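Local coordinates for XAC2610 protein (Xanthomonas axonopodis pv. citri, PDB 4QTQ) that binds a calcium ion and probably serves as an immunity protein that inhibits a peptidoglycan hydrolase linked to the bacterium's type IV secretion system, at residues 45-50 / 70-75; 92-97 / 107-112; 170-175 / 184-189. All coordinates share one frame; numbering follows the deposited sequence.

Interaction 1: 45-50 / 70-75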
ATOM      1  N   MET A  45      14.508  10.151  -1.726  1.00 41.22           N
ATOM      2  CA  MET A  45      14.351  11.339  -0.906  1.00 42.21           C
ATOM      3  C   MET A  45      13.180  11.167   0.049  1.00 41.15           C
ATOM      4  O   MET A  45      12.118  10.684  -0.341  1.00 41.81           O
ATOM      5  CB  MET A  45      14.092  12.575  -1.778  1.00 44.86           C
ATOM      6  CG  MET A  45      15.104  12.835  -2.883  1.00 47.38           C
ATOM      7  SD  MET A  45      16.765  13.214  -2.294  1.00 50.79           S
ATOM      8  CE  MET A  45      16.525  14.781  -1.464  1.00 52.65           C
ATOM      9  N   LEU A  46      13.381  11.566   1.298  1.00 40.65           N
ATOM     10  CA  LEU A  46      12.294  11.729   2.261  1.00 40.08           C
ATOM     11  C   LEU A  46      11.777  13.178   2.195  1.00 40.98           C
ATOM     12  O   LEU A  46      12.512  14.133   2.474  1.00 39.64           O
ATOM     13  CB  LEU A  46      12.776  11.393   3.674  1.00 40.95           C
ATOM     14  CG  LEU A  46      11.902  11.823   4.859  1.00 41.66           C
ATOM     15  CD1 LEU A  46      10.491  11.260   4.750  1.00 40.90           C
ATOM     16  CD2 LEU A  46      12.569  11.383   6.156  1.00 43.23           C
ATOM     17  N   CYS A  47      10.512  13.328   1.811  1.00 41.46           N
ATOM     18  CA  CYS A  47       9.848  14.619   1.753  1.00 41.93           C
ATOM     19  C   CYS A  47       8.767  14.680   2.806  1.00 41.96           C
ATOM     20  O   CYS A  47       7.702  14.087   2.634  1.00 39.86           O
ATOM     21  CB  CYS A  47       9.214  14.816   0.380  1.00 42.61           C
ATOM     22  SG  CYS A  47      10.411  14.688  -0.957  1.00 45.12           S
ATOM     23  N   ASN A  48       9.027  15.393   3.894  1.00 44.82           N
ATOM     24  CA  ASN A  48       8.014  15.536   4.945  1.00 48.25           C
ATOM     25  C   ASN A  48       7.698  16.980   5.356  1.00 49.37           C
ATOM     26  O   ASN A  48       7.269  17.232   6.490  1.00 47.61           O
ATOM     27  CB  ASN A  48       8.379  14.686   6.160  1.00 49.91           C
ATOM     28  CG  ASN A  48       9.673  15.105   6.790  1.00 51.37           C
ATOM     29  OD1 ASN A  48      10.330  16.040   6.336  1.00 54.39           O
ATOM     30  ND2 ASN A  48      10.050  14.414   7.845  1.00 53.67           N
ATOM     31  N   ARG A  49       7.903  17.913   4.426  1.00 50.34           N
ATOM     32  CA  ARG A  49       7.423  19.276   4.583  1.00 51.48           C
ATOM     33  C   ARG A  49       6.297  19.514   3.575  1.00 50.16           C
ATOM     34  O   ARG A  49       6.511  20.015   2.461  1.00 53.57           O
ATOM     35  CB  ARG A  49       8.568  20.267   4.424  1.00 54.25           C
ATOM     36  CG  ARG A  49       9.544  20.225   5.597  0.60 55.50           C
ATOM     37  CD  ARG A  49       9.282  21.341   6.599  0.60 57.13           C
ATOM     38  NE  ARG A  49       9.805  22.607   6.096  0.60 60.44           N
ATOM     39  CZ  ARG A  49      11.094  22.955   6.096  0.60 62.60           C
ATOM     40  NH1 ARG A  49      12.026  22.140   6.584  0.60 62.42           N
ATOM     41  NH2 ARG A  49      11.458  24.128   5.598  0.60 65.13           N
ATOM     42  N   SER A  50       5.103  19.109   3.992  1.00 47.39           N
ATOM     43  CA  SER A  50       3.858  19.308   3.252  1.00 46.02           C
ATOM     44  C   SER A  50       3.954  18.867   1.808  1.00 43.44           C
ATOM     45  O   SER A  50       3.600  19.627   0.910  1.00 44.57           O
ATOM     46  CB  SER A  50       3.430  20.771   3.317  1.00 49.13           C
ATOM     47  OG  SER A  50       3.546  21.253   4.637  1.00 52.66           O
ATOM     48  N   LEU A  70       6.396  11.633   2.352  1.00 34.83           N
ATOM     49  CA  LEU A  70       6.493  10.959   1.053  1.00 33.92           C
ATOM     50  C   LEU A  70       7.944  10.538   0.788  1.00 35.08           C
ATOM     51  O   LEU A  70       8.873  11.373   0.835  1.00 35.13           O
ATOM     52  CB  LEU A  70       6.006  11.878  -0.078  1.00 33.65           C
ATOM     53  CG  LEU A  70       6.056  11.298  -1.511  1.00 33.62           C
ATOM     54  CD1 LEU A  70       5.090  10.141  -1.688  1.00 33.87           C
ATOM     55  CD2 LEU A  70       5.772  12.365  -2.557  1.00 33.38           C
ATOM     56  N   TYR A  71       8.121   9.245   0.523  1.00 34.95           N
ATOM     57  CA  TYR A  71       9.400   8.686   0.112  1.00 35.25           C
ATOM     58  C   TYR A  71       9.374   8.546  -1.390  1.00 35.54           C
ATOM     59  O   TYR A  71       8.646   7.709  -1.918  1.00 35.26           O
ATOM     60  CB  TYR A  71       9.638   7.325   0.761  1.00 34.45           C
ATOM     61  CG  TYR A  71       9.935   7.418   2.236  1.00 34.63           C
ATOM     62  CD1 TYR A  71       8.906   7.514   3.166  1.00 34.77           C
ATOM     63  CD2 TYR A  71      11.241   7.402   2.703  1.00 36.17           C
ATOM     64  CE1 TYR A  71       9.173   7.621   4.517  1.00 36.14           C
ATOM     65  CE2 TYR A  71      11.520   7.493   4.057  1.00 36.50           C
ATOM     66  CZ  TYR A  71      10.488   7.608   4.957  1.00 36.92           C
ATOM     67  OH  TYR A  71      10.764   7.700   6.307  1.00 39.81           O
ATOM     68  N   VAL A  72      10.174   9.382  -2.049  1.00 36.66           N
ATOM     69  CA  VAL A  72      10.277   9.446  -3.511  1.00 37.31           C
ATOM     70  C   VAL A  72      11.495   8.651  -3.996  1.00 37.26           C
ATOM     71  O   VAL A  72      12.643   9.087  -3.854  1.00 36.71           O
ATOM     72  CB  VAL A  72      10.404  10.915  -3.986  1.00 38.05           C
ATOM     73  CG1 VAL A  72      10.505  10.996  -5.508  1.00 38.50           C
ATOM     74  CG2 VAL A  72       9.223  11.735  -3.489  1.00 38.41           C
ATOM     75  N   ASP A  73      11.235   7.480  -4.556  1.00 37.12           N
ATOM     76  CA  ASP A  73      12.288   6.630  -5.084  1.00 37.72           C
ATOM     77  C   ASP A  73      12.385   6.911  -6.573  1.00 38.43           C
ATOM     78  O   ASP A  73      11.510   6.515  -7.360  1.00 37.98           O
ATOM     79  CB  ASP A  73      11.963   5.162  -4.806  1.00 38.21           C
ATOM     80  CG  ASP A  73      13.061   4.211  -5.259  1.00 40.33           C
ATOM     81  OD1 ASP A  73      13.998   4.626  -5.990  1.00 41.11           O
ATOM     82  OD2 ASP A  73      12.965   3.022  -4.890  1.00 40.78           O
ATOM     83  N   SER A  74      13.453   7.605  -6.960  1.00 38.62           N
ATOM     84  CA  SER A  74      13.664   7.958  -8.356  1.00 40.29           C
ATOM     85  C   SER A  74      13.996   6.746  -9.240  1.00 41.02           C
ATOM     86  O   SER A  74      13.982   6.869 -10.456  1.00 41.97           O
ATOM     87  CB  SER A  74      14.756   9.027  -8.495  1.00 40.65           C
ATOM     88  OG  SER A  74      16.028   8.462  -8.236  1.00 42.46           O
ATOM     89  N   ASN A  75      14.275   5.595  -8.629  1.00 41.68           N
ATOM     90  CA  ASN A  75      14.508   4.340  -9.356  1.00 44.11           C
ATOM     91  C   ASN A  75      13.289   3.389  -9.378  1.00 44.77           C
ATOM     92  O   ASN A  75      13.345   2.323 -10.007  1.00 45.00           O
ATOM     93  CB  ASN A  75      15.748   3.642  -8.766  1.00 45.32           C
ATOM     94  CG  ASN A  75      17.001   4.502  -8.878  1.00 46.62           C
ATOM     95  OD1 ASN A  75      17.737   4.698  -7.913  1.00 48.36           O
ATOM     96  ND2 ASN A  75      17.231   5.039 -10.056  1.00 47.00           N
TER
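The CD1 methyl of Leu46 sits over one face of the Tyr71 ring in a CH-pi contact between adjacent strands of a small three-stranded antiparallel sheet. The methyl is displaced toward the phenol end, so that Leu46 CD1 comes within 3.7 Å of Tyr71 CZ, while CD2 lies above the hydroxyl, more loosely. With CG anti to the backbone N (chi1 165°), the leucine runs beside the tyrosine, both side chains pointing the same way from this non-hydrogen-bonded pair. The Trp110 ring stacks on the opposite face of Tyr71, leaving the phenol ring layered between an aliphatic methyl and an indole.

Hydrogen-bonded pairs flank this one on both sides. Val72 N donates to Met45 O at 2.9 Å, and the same oxygen also receives a CA-H contact from Tyr71 CA at 3.4 Å. In the Cys47–Leu70 pair, Cys47 N to Leu70 O is short and fairly straight (2.7 Å, 165°), whereas the return bond from Leu70 N to Cys47 O is more bent, at 141°.

On the sheet face opposite Leu46 and Tyr71, Cys47 shares the face with its partner Leu70 and with Val72. Its SG is anti to the carbonyl carbon and meets Val72 CG2 at 4.1 Å, a loose contact. That sulfur forms the disulfide with Cys37, which directly precedes strand 38-41, the neighbour that Leu46 reaches through backbone bonding to Thr38. The disulfide thus ties the middle strand to the start of the same neighbour that it hydrogen-bonds. Beyond the paired region, strand 70-73 ends in an Asx turn: Asn75 N donates to Asp73 OD1 at 2.8 Å, meeting the oxygen from above the carboxylate plane.

Interaction 2: 92-97 / 107-112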
ATOM      1  N   HIS A  92       7.128   0.672  -4.855  1.00 45.64           N
ATOM      2  CA  HIS A  92       7.044   1.933  -5.587  1.00 43.86           C
ATOM      3  C   HIS A  92       6.599   3.008  -4.625  1.00 40.12           C
ATOM      4  O   HIS A  92       5.961   2.704  -3.628  1.00 38.10           O
ATOM      5  CB  HIS A  92       6.053   1.834  -6.752  1.00 44.45           C
ATOM      6  CG  HIS A  92       6.571   1.062  -7.924  1.00 46.21           C
ATOM      7  ND1 HIS A  92       6.543  -0.315  -7.980  1.00 47.24           N
ATOM      8  CD2 HIS A  92       7.121   1.474  -9.091  1.00 47.46           C
ATOM      9  CE1 HIS A  92       7.058  -0.719  -9.126  1.00 47.94           C
ATOM     10  NE2 HIS A  92       7.418   0.347  -9.817  1.00 48.82           N
ATOM     11  N   SER A  93       6.939   4.261  -4.928  1.00 39.37           N
ATOM     12  CA  SER A  93       6.514   5.400  -4.094  1.00 37.89           C
ATOM     13  C   SER A  93       5.009   5.711  -4.215  1.00 37.11           C
ATOM     14  O   SER A  93       4.351   6.030  -3.218  1.00 35.23           O
ATOM     15  CB  SER A  93       7.315   6.651  -4.454  1.00 39.27           C
ATOM     16  OG  SER A  93       8.685   6.477  -4.160  1.00 39.01           O
ATOM     17  N   ILE A  94       4.475   5.635  -5.440  1.00 36.82           N
ATOM     18  CA  ILE A  94       3.096   6.052  -5.708  1.00 36.58           C
ATOM     19  C   ILE A  94       2.449   5.045  -6.643  1.00 36.41           C
ATOM     20  O   ILE A  94       2.904   4.877  -7.779  1.00 36.07           O
ATOM     21  CB  ILE A  94       3.046   7.458  -6.346  1.00 38.34           C
ATOM     22  CG1 ILE A  94       3.502   8.517  -5.338  1.00 38.25           C
ATOM     23  CG2 ILE A  94       1.636   7.777  -6.857  1.00 39.01           C
ATOM     24  CD1 ILE A  94       3.810   9.858  -5.960  1.00 39.67           C
ATOM     25  N   ILE A  95       1.403   4.387  -6.143  1.00 36.42           N
ATOM     26  CA  ILE A  95       0.729   3.249  -6.814  1.00 37.71           C
ATOM     27  C   ILE A  95      -0.765   3.542  -7.100  1.00 37.59           C
ATOM     28  O   ILE A  95      -1.538   3.897  -6.201  1.00 38.23           O
ATOM     29  CB  ILE A  95       0.832   1.989  -5.924  1.00 37.84           C
ATOM     30  CG1 ILE A  95       2.302   1.553  -5.783  1.00 38.54           C
ATOM     31  CG2 ILE A  95      -0.051   0.843  -6.435  1.00 38.60           C
ATOM     32  CD1 ILE A  95       2.656   1.067  -4.391  1.00 38.47           C
ATOM     33  N   LEU A  96      -1.140   3.392  -8.362  1.00 39.14           N
ATOM     34  CA  LEU A  96      -2.517   3.511  -8.849  1.00 39.19           C
ATOM     35  C   LEU A  96      -3.063   2.106  -9.139  1.00 39.51           C
ATOM     36  O   LEU A  96      -2.541   1.378  -9.986  1.00 41.11           O
ATOM     37  CB  LEU A  96      -2.558   4.355 -10.125  1.00 40.51           C
ATOM     38  CG  LEU A  96      -1.686   5.607 -10.184  1.00 40.82           C
ATOM     39  CD1 LEU A  96      -1.687   6.177 -11.594  1.00 43.03           C
ATOM     40  CD2 LEU A  96      -2.173   6.642  -9.190  1.00 41.11           C
ATOM     41  N   THR A  97      -4.100   1.723  -8.403  1.00 39.48           N
ATOM     42  CA  THR A  97      -4.590   0.359  -8.398  1.00 39.43           C
ATOM     43  C   THR A  97      -5.979   0.369  -7.768  1.00 38.83           C
ATOM     44  O   THR A  97      -6.224   1.117  -6.818  1.00 37.94           O
ATOM     45  CB  THR A  97      -3.644  -0.565  -7.595  1.00 39.14           C
ATOM     46  OG1 THR A  97      -4.025  -1.927  -7.781  1.00 39.54           O
ATOM     47  CG2 THR A  97      -3.672  -0.239  -6.086  1.00 38.50           C
ATOM     48  N   VAL A 107      -5.423   5.027  -4.731  1.00 33.84           N
ATOM     49  CA  VAL A 107      -4.051   5.499  -4.674  1.00 33.53           C
ATOM     50  C   VAL A 107      -3.375   5.050  -3.377  1.00 32.75           C
ATOM     51  O   VAL A 107      -3.974   5.103  -2.287  1.00 31.74           O
ATOM     52  CB  VAL A 107      -3.967   7.038  -4.832  1.00 33.24           C
ATOM     53  CG1 VAL A 107      -2.517   7.519  -4.769  1.00 33.59           C
ATOM     54  CG2 VAL A 107      -4.613   7.464  -6.131  1.00 34.16           C
ATOM     55  N   VAL A 108      -2.142   4.579  -3.526  1.00 32.65           N
ATOM     56  CA  VAL A 108      -1.335   4.107  -2.410  1.00 32.37           C
ATOM     57  C   VAL A 108      -0.012   4.854  -2.447  1.00 32.15           C
ATOM     58  O   VAL A 108       0.656   4.921  -3.483  1.00 32.42           O
ATOM     59  CB  VAL A 108      -1.078   2.584  -2.486  1.00 33.01           C
ATOM     60  CG1 VAL A 108      -0.205   2.135  -1.325  1.00 33.89           C
ATOM     61  CG2 VAL A 108      -2.378   1.809  -2.513  1.00 33.44           C
ATOM     62  N   VAL A 109       0.367   5.416  -1.311  1.00 32.01           N
ATOM     63  CA  VAL A 109       1.528   6.274  -1.235  1.00 32.71           C
ATOM     64  C   VAL A 109       2.501   5.743  -0.166  1.00 32.29           C
ATOM     65  O   VAL A 109       2.088   5.412   0.950  1.00 31.11           O
ATOM     66  CB  VAL A 109       1.069   7.712  -0.941  1.00 32.66           C
ATOM     67  CG1 VAL A 109       2.229   8.600  -0.567  1.00 33.82           C
ATOM     68  CG2 VAL A 109       0.332   8.284  -2.155  1.00 33.24           C
ATOM     69  N   TRP A 110       3.779   5.634  -0.526  1.00 32.29           N
ATOM     70  CA  TRP A 110       4.809   5.229   0.426  1.00 31.69           C
ATOM     71  C   TRP A 110       5.079   6.422   1.319  1.00 31.08           C
ATOM     72  O   TRP A 110       5.795   7.348   0.930  1.00 31.95           O
ATOM     73  CB  TRP A 110       6.072   4.758  -0.294  1.00 32.46           C
ATOM     74  CG  TRP A 110       7.226   4.431   0.646  1.00 32.62           C
ATOM     75  CD1 TRP A 110       7.175   4.310   2.010  1.00 31.49           C
ATOM     76  CD2 TRP A 110       8.593   4.182   0.277  1.00 33.73           C
ATOM     77  NE1 TRP A 110       8.430   4.034   2.511  1.00 33.21           N
ATOM     78  CE2 TRP A 110       9.314   3.930   1.470  1.00 33.09           C
ATOM     79  CE3 TRP A 110       9.285   4.174  -0.945  1.00 34.65           C
ATOM     80  CZ2 TRP A 110      10.677   3.674   1.475  1.00 33.66           C
ATOM     81  CZ3 TRP A 110      10.642   3.918  -0.938  1.00 35.33           C
ATOM     82  CH2 TRP A 110      11.327   3.671   0.269  1.00 34.98           C
ATOM     83  N   SER A 111       4.483   6.409   2.512  1.00 31.24           N
ATOM     84  CA  SER A 111       4.480   7.574   3.403  1.00 31.34           C
ATOM     85  C   SER A 111       5.285   7.412   4.697  1.00 33.04           C
ATOM     86  O   SER A 111       5.503   8.389   5.400  1.00 33.50           O
ATOM     87  CB  SER A 111       3.048   7.934   3.783  1.00 31.53           C
ATOM     88  OG  SER A 111       2.416   6.850   4.448  1.00 30.98           O
ATOM     89  N   GLY A 112       5.716   6.201   5.029  1.00 33.43           N
ATOM     90  CA  GLY A 112       6.403   5.994   6.305  1.00 34.39           C
ATOM     91  C   GLY A 112       7.293   4.786   6.261  1.00 35.00           C
ATOM     92  O   GLY A 112       7.434   4.151   5.212  1.00 34.44           O
TER
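The hairpin that carries the calcium loop is held together by Ile95 and Val108, whose backbones exchange two hydrogen bonds: Ile95 N to Val108 O and Val108 N to Ile95 O, both 2.8 Å and both in the carbonyl plane. Their side chains meet at the root, CB of Ile95 lying 4.0 Å from CB of Val108. The turn linking the strands is a DxNxDGxxD motif in which Asp98, Asn100, Asp102, His104 and Asp106 surround the metal. The side chain of Thr97 is about 8 Å from the bound calcium ion.

On the other face of the sheet, Leu96 and Val107 run side by side, with Leu96 CD2 4.0 Å from Val107 CG2. Ile94 and Leu96 continue from there onto Val32 and Ile28 of strand 28-33, part of the second sheet of the beta-sandwich.

At the far end, Trp110 N donates almost straight to Ser93 O (2.8 Å, 173°). Ser93 OG lies 4.0 Å from Trp110 CE3, but its polar partners are Tyr71 O and Asp73 N. Trp110 NE1 makes a weak bond, in the indole plane, to Gly112 O, beside the classic beta bulge at Ser111 and Gly112.

Interaction 3: 170-175 / 184-189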
ATOM      1  N   VAL A 170       3.354 -14.812  10.067  1.00 44.22           N
ATOM      2  CA  VAL A 170       1.923 -14.581  10.241  1.00 43.75           C
ATOM      3  C   VAL A 170       1.334 -14.225   8.884  1.00 42.66           C
ATOM      4  O   VAL A 170       1.883 -13.377   8.171  1.00 44.30           O
ATOM      5  CB  VAL A 170       1.640 -13.470  11.258  1.00 43.70           C
ATOM      6  CG1 VAL A 170       0.132 -13.273  11.428  1.00 43.17           C
ATOM      7  CG2 VAL A 170       2.311 -13.799  12.585  1.00 43.97           C
ATOM      8  N   PHE A 171       0.253 -14.910   8.521  1.00 40.99           N
ATOM      9  CA  PHE A 171      -0.390 -14.721   7.230  1.00 41.88           C
ATOM     10  C   PHE A 171      -1.816 -14.269   7.490  1.00 40.30           C
ATOM     11  O   PHE A 171      -2.628 -15.030   7.990  1.00 38.86           O
ATOM     12  CB  PHE A 171      -0.371 -16.011   6.404  1.00 43.78           C
ATOM     13  CG  PHE A 171       1.009 -16.571   6.180  1.00 47.12           C
ATOM     14  CD1 PHE A 171       1.797 -16.112   5.143  1.00 49.10           C
ATOM     15  CD2 PHE A 171       1.517 -17.566   7.013  1.00 47.32           C
ATOM     16  CE1 PHE A 171       3.070 -16.624   4.941  1.00 51.22           C
ATOM     17  CE2 PHE A 171       2.781 -18.078   6.811  1.00 48.76           C
ATOM     18  CZ  PHE A 171       3.559 -17.611   5.773  1.00 49.78           C
ATOM     19  N   ASP A 172      -2.091 -13.013   7.165  1.00 41.24           N
ATOM     20  CA  ASP A 172      -3.387 -12.388   7.429  1.00 41.40           C
ATOM     21  C   ASP A 172      -4.224 -12.294   6.168  1.00 41.02           C
ATOM     22  O   ASP A 172      -3.708 -12.000   5.090  1.00 42.51           O
ATOM     23  CB  ASP A 172      -3.186 -10.987   8.011  1.00 40.12           C
ATOM     24  CG  ASP A 172      -2.811 -11.020   9.465  1.00 41.43           C
ATOM     25  OD1 ASP A 172      -2.992 -12.062  10.111  1.00 42.18           O
ATOM     26  OD2 ASP A 172      -2.353  -9.994   9.989  1.00 45.21           O
ATOM     27  N   THR A 173      -5.518 -12.550   6.317  1.00 39.47           N
ATOM     28  CA  THR A 173      -6.472 -12.374   5.237  1.00 39.18           C
ATOM     29  C   THR A 173      -7.575 -11.440   5.741  1.00 38.65           C
ATOM     30  O   THR A 173      -8.145 -11.651   6.827  1.00 36.89           O
ATOM     31  CB  THR A 173      -7.054 -13.718   4.744  1.00 40.61           C
ATOM     32  OG1 THR A 173      -6.002 -14.519   4.176  1.00 43.48           O
ATOM     33  CG2 THR A 173      -8.139 -13.497   3.690  1.00 41.00           C
ATOM     34  N   TYR A 174      -7.825 -10.393   4.957  1.00 36.91           N
ATOM     35  CA  TYR A 174      -8.841  -9.397   5.248  1.00 37.71           C
ATOM     36  C   TYR A 174      -9.887  -9.490   4.162  1.00 38.57           C
ATOM     37  O   TYR A 174      -9.554  -9.704   2.989  1.00 37.30           O
ATOM     38  CB  TYR A 174      -8.255  -7.979   5.225  1.00 38.53           C
ATOM     39  CG  TYR A 174      -7.276  -7.702   6.331  1.00 37.98           C
ATOM     40  CD1 TYR A 174      -5.953  -8.143   6.247  1.00 38.66           C
ATOM     41  CD2 TYR A 174      -7.672  -7.002   7.465  1.00 37.90           C
ATOM     42  CE1 TYR A 174      -5.050  -7.893   7.273  1.00 38.59           C
ATOM     43  CE2 TYR A 174      -6.784  -6.737   8.488  1.00 38.54           C
ATOM     44  CZ  TYR A 174      -5.481  -7.189   8.395  1.00 38.53           C
ATOM     45  OH  TYR A 174      -4.622  -6.934   9.425  1.00 39.07           O
ATOM     46  N   GLU A 175     -11.149  -9.325   4.549  1.00 39.16           N
ATOM     47  CA  GLU A 175     -12.225  -9.152   3.572  1.00 40.66           C
ATOM     48  C   GLU A 175     -12.524  -7.671   3.538  1.00 42.93           C
ATOM     49  O   GLU A 175     -12.637  -7.031   4.594  1.00 41.78           O
ATOM     50  CB  GLU A 175     -13.465  -9.945   3.966  1.00 39.48           C
ATOM     51  CG  GLU A 175     -14.611  -9.831   2.973  1.00 40.72           C
ATOM     52  CD  GLU A 175     -15.772 -10.751   3.296  1.00 41.22           C
ATOM     53  OE1 GLU A 175     -15.777 -11.370   4.372  1.00 40.78           O
ATOM     54  OE2 GLU A 175     -16.702 -10.849   2.471  1.00 44.51           O
ATOM     55  N   ILE A 184     -10.289 -11.596   8.734  1.00 39.53           N
ATOM     56  CA  ILE A 184     -11.121 -12.802   8.829  1.00 40.94           C
ATOM     57  C   ILE A 184     -10.328 -14.075   9.131  1.00 42.86           C
ATOM     58  O   ILE A 184     -10.914 -15.098   9.450  1.00 43.94           O
ATOM     59  CB  ILE A 184     -11.955 -13.034   7.555  1.00 42.25           C
ATOM     60  CG1 ILE A 184     -11.057 -13.192   6.322  1.00 42.95           C
ATOM     61  CG2 ILE A 184     -12.957 -11.900   7.358  1.00 41.99           C
ATOM     62  CD1 ILE A 184     -11.762 -13.889   5.181  1.00 45.15           C
ATOM     63  N   GLU A 185      -9.005 -14.010   9.028  1.00 43.87           N
ATOM     64  CA  GLU A 185      -8.164 -15.176   9.230  1.00 46.00           C
ATOM     65  C   GLU A 185      -6.736 -14.755   9.515  1.00 45.55           C
ATOM     66  O   GLU A 185      -6.164 -13.925   8.802  1.00 43.25           O
ATOM     67  CB  GLU A 185      -8.181 -16.076   7.995  1.00 48.83           C
ATOM     68  CG  GLU A 185      -7.490 -17.411   8.207  1.00 51.19           C
ATOM     69  CD  GLU A 185      -7.293 -18.160   6.914  1.00 54.78           C
ATOM     70  OE1 GLU A 185      -6.240 -17.971   6.278  1.00 57.78           O
ATOM     71  OE2 GLU A 185      -8.188 -18.935   6.537  1.00 59.36           O
ATOM     72  N   ARG A 186      -6.170 -15.337  10.566  1.00 46.35           N
ATOM     73  CA  ARG A 186      -4.763 -15.162  10.886  1.00 45.99           C
ATOM     74  C   ARG A 186      -4.143 -16.550  11.074  1.00 46.81           C
ATOM     75  O   ARG A 186      -4.567 -17.308  11.959  1.00 45.42           O
ATOM     76  CB  ARG A 186      -4.590 -14.321  12.153  1.00 48.32           C
ATOM     77  CG  ARG A 186      -3.129 -14.053  12.483  1.00 50.79           C
ATOM     78  CD  ARG A 186      -2.883 -13.471  13.860  1.00 55.40           C
ATOM     79  NE  ARG A 186      -3.651 -12.270  14.170  1.00 61.75           N
ATOM     80  CZ  ARG A 186      -3.425 -11.053  13.674  1.00 64.97           C
ATOM     81  NH1 ARG A 186      -2.470 -10.837  12.777  1.00 65.48           N
ATOM     82  NH2 ARG A 186      -4.190 -10.042  14.061  1.00 68.59           N
ATOM     83  N   LEU A 187      -3.156 -16.867  10.230  1.00 46.07           N
ATOM     84  CA  LEU A 187      -2.420 -18.123  10.291  1.00 48.87           C
ATOM     85  C   LEU A 187      -1.028 -17.840  10.850  1.00 46.34           C
ATOM     86  O   LEU A 187      -0.261 -17.110  10.237  1.00 44.02           O
ATOM     87  CB  LEU A 187      -2.273 -18.761   8.897  1.00 51.87           C
ATOM     88  CG  LEU A 187      -3.508 -19.067   8.046  1.00 55.34           C
ATOM     89  CD1 LEU A 187      -3.115 -19.929   6.846  1.00 59.77           C
ATOM     90  CD2 LEU A 187      -4.609 -19.754   8.845  0.60 57.13           C
ATOM     91  N   THR A 188      -0.721 -18.395  12.020  1.00 46.71           N
ATOM     92  CA  THR A 188       0.590 -18.215  12.642  1.00 48.44           C
ATOM     93  C   THR A 188       1.370 -19.526  12.551  1.00 50.46           C
ATOM     94  O   THR A 188       0.912 -20.563  13.045  1.00 52.34           O
ATOM     95  CB  THR A 188       0.472 -17.796  14.122  1.00 49.61           C
ATOM     96  OG1 THR A 188      -0.288 -16.591  14.218  1.00 49.61           O
ATOM     97  CG2 THR A 188       1.859 -17.566  14.736  1.00 51.25           C
ATOM     98  N   GLU A 189       2.527 -19.481  11.905  1.00 50.82           N
ATOM     99  CA  GLU A 189       3.398 -20.650  11.801  1.00 53.00           C
ATOM    100  C   GLU A 189       4.664 -20.413  12.608  1.00 52.06           C
ATOM    101  O   GLU A 189       5.316 -19.390  12.436  1.00 48.32           O
ATOM    102  CB  GLU A 189       3.766 -20.921  10.353  1.00 55.99           C
ATOM    103  CG  GLU A 189       2.569 -21.155   9.448  1.00 61.57           C
ATOM    104  CD  GLU A 189       2.954 -21.847   8.156  1.00 67.56           C
ATOM    105  OE1 GLU A 189       4.121 -21.688   7.720  1.00 70.12           O
ATOM    106  OE2 GLU A 189       2.093 -22.553   7.581  1.00 74.08           O
TER
HETATM  107  O   HOH W   1      -4.707 -15.920   6.311  1.00 40.01           O
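The Arg186 guanidinium and the Asp172 carboxylate stand side by side with their planes 69° apart, joined by a salt bridge from Arg186 NH1 to Asp172 OD2 at 2.9 Å. At the guanidinium edge, in its plane, lies CG1 of Val170, which also packs against the arginine stem, 3.5 Å from Arg186 CG. A bend at chi3 (-53°), with a further turn at chi4, brings NH1 to the acid on the neighbouring strand. On the other sheet face a second pair of flat groups meets: the Phe171 ring and the Glu189 carboxylate lie nearly perpendicular, with Phe171 CE2 4.0 Å from Glu189 OE1.

These residues belong to a beta hairpin in the middle of a six-stranded antiparallel sheet, between strands 157-163 and 198-205. Phe171 and Leu187 form a hydrogen-bonded pair, and Phe171 O receives both Leu187 N and a bound water. The same water donates to Glu185 OE1 at 2.6 Å and accepts from Thr173 OG1 at 2.9 Å, bridging two side chains that are themselves too far apart to bond directly.

Toward the hairpin turn the regular pairing breaks into a classic beta bulge, with Ile184 and Glu185 both facing Thr173. Thr173 O accepts from Ile184 N at 2.9 Å and only weakly from Glu185 N at 3.3 Å. Ile184 CG1 lies between its backbone N and carbonyl carbon, close to that same oxygen, and CD1 reaches Thr173 CG2.

Asp172 is buried, and the positive charge of Arg186 beside it would favour its ionised form. The water-bridged Thr173 and Glu185 meanwhile line the opposite face, so the two strands are tied by polar groups on both sides of the sheet.

The three contacts follow one another along the chain, each closing before the next opens, and each lies in a different sheet. Interactions 1 and 2 are neighbours, with centres 11 Å apart: besides the polar links through Ser93, Leu70 CD1 packs on Val109 CG1 at 3.4 Å, so the small three-stranded sheet sits directly against the end of the hairpin away from the calcium loop. Interaction 3 stands apart in the C-terminal six-stranded sheet, its centre 23 Å from that of interaction 2 and 31 Å from that of interaction 1. Interaction 2 thus lies near the middle of the chain, about 6 Å from its centre, with interactions 1 and 3 farther out on opposite sides of that centre.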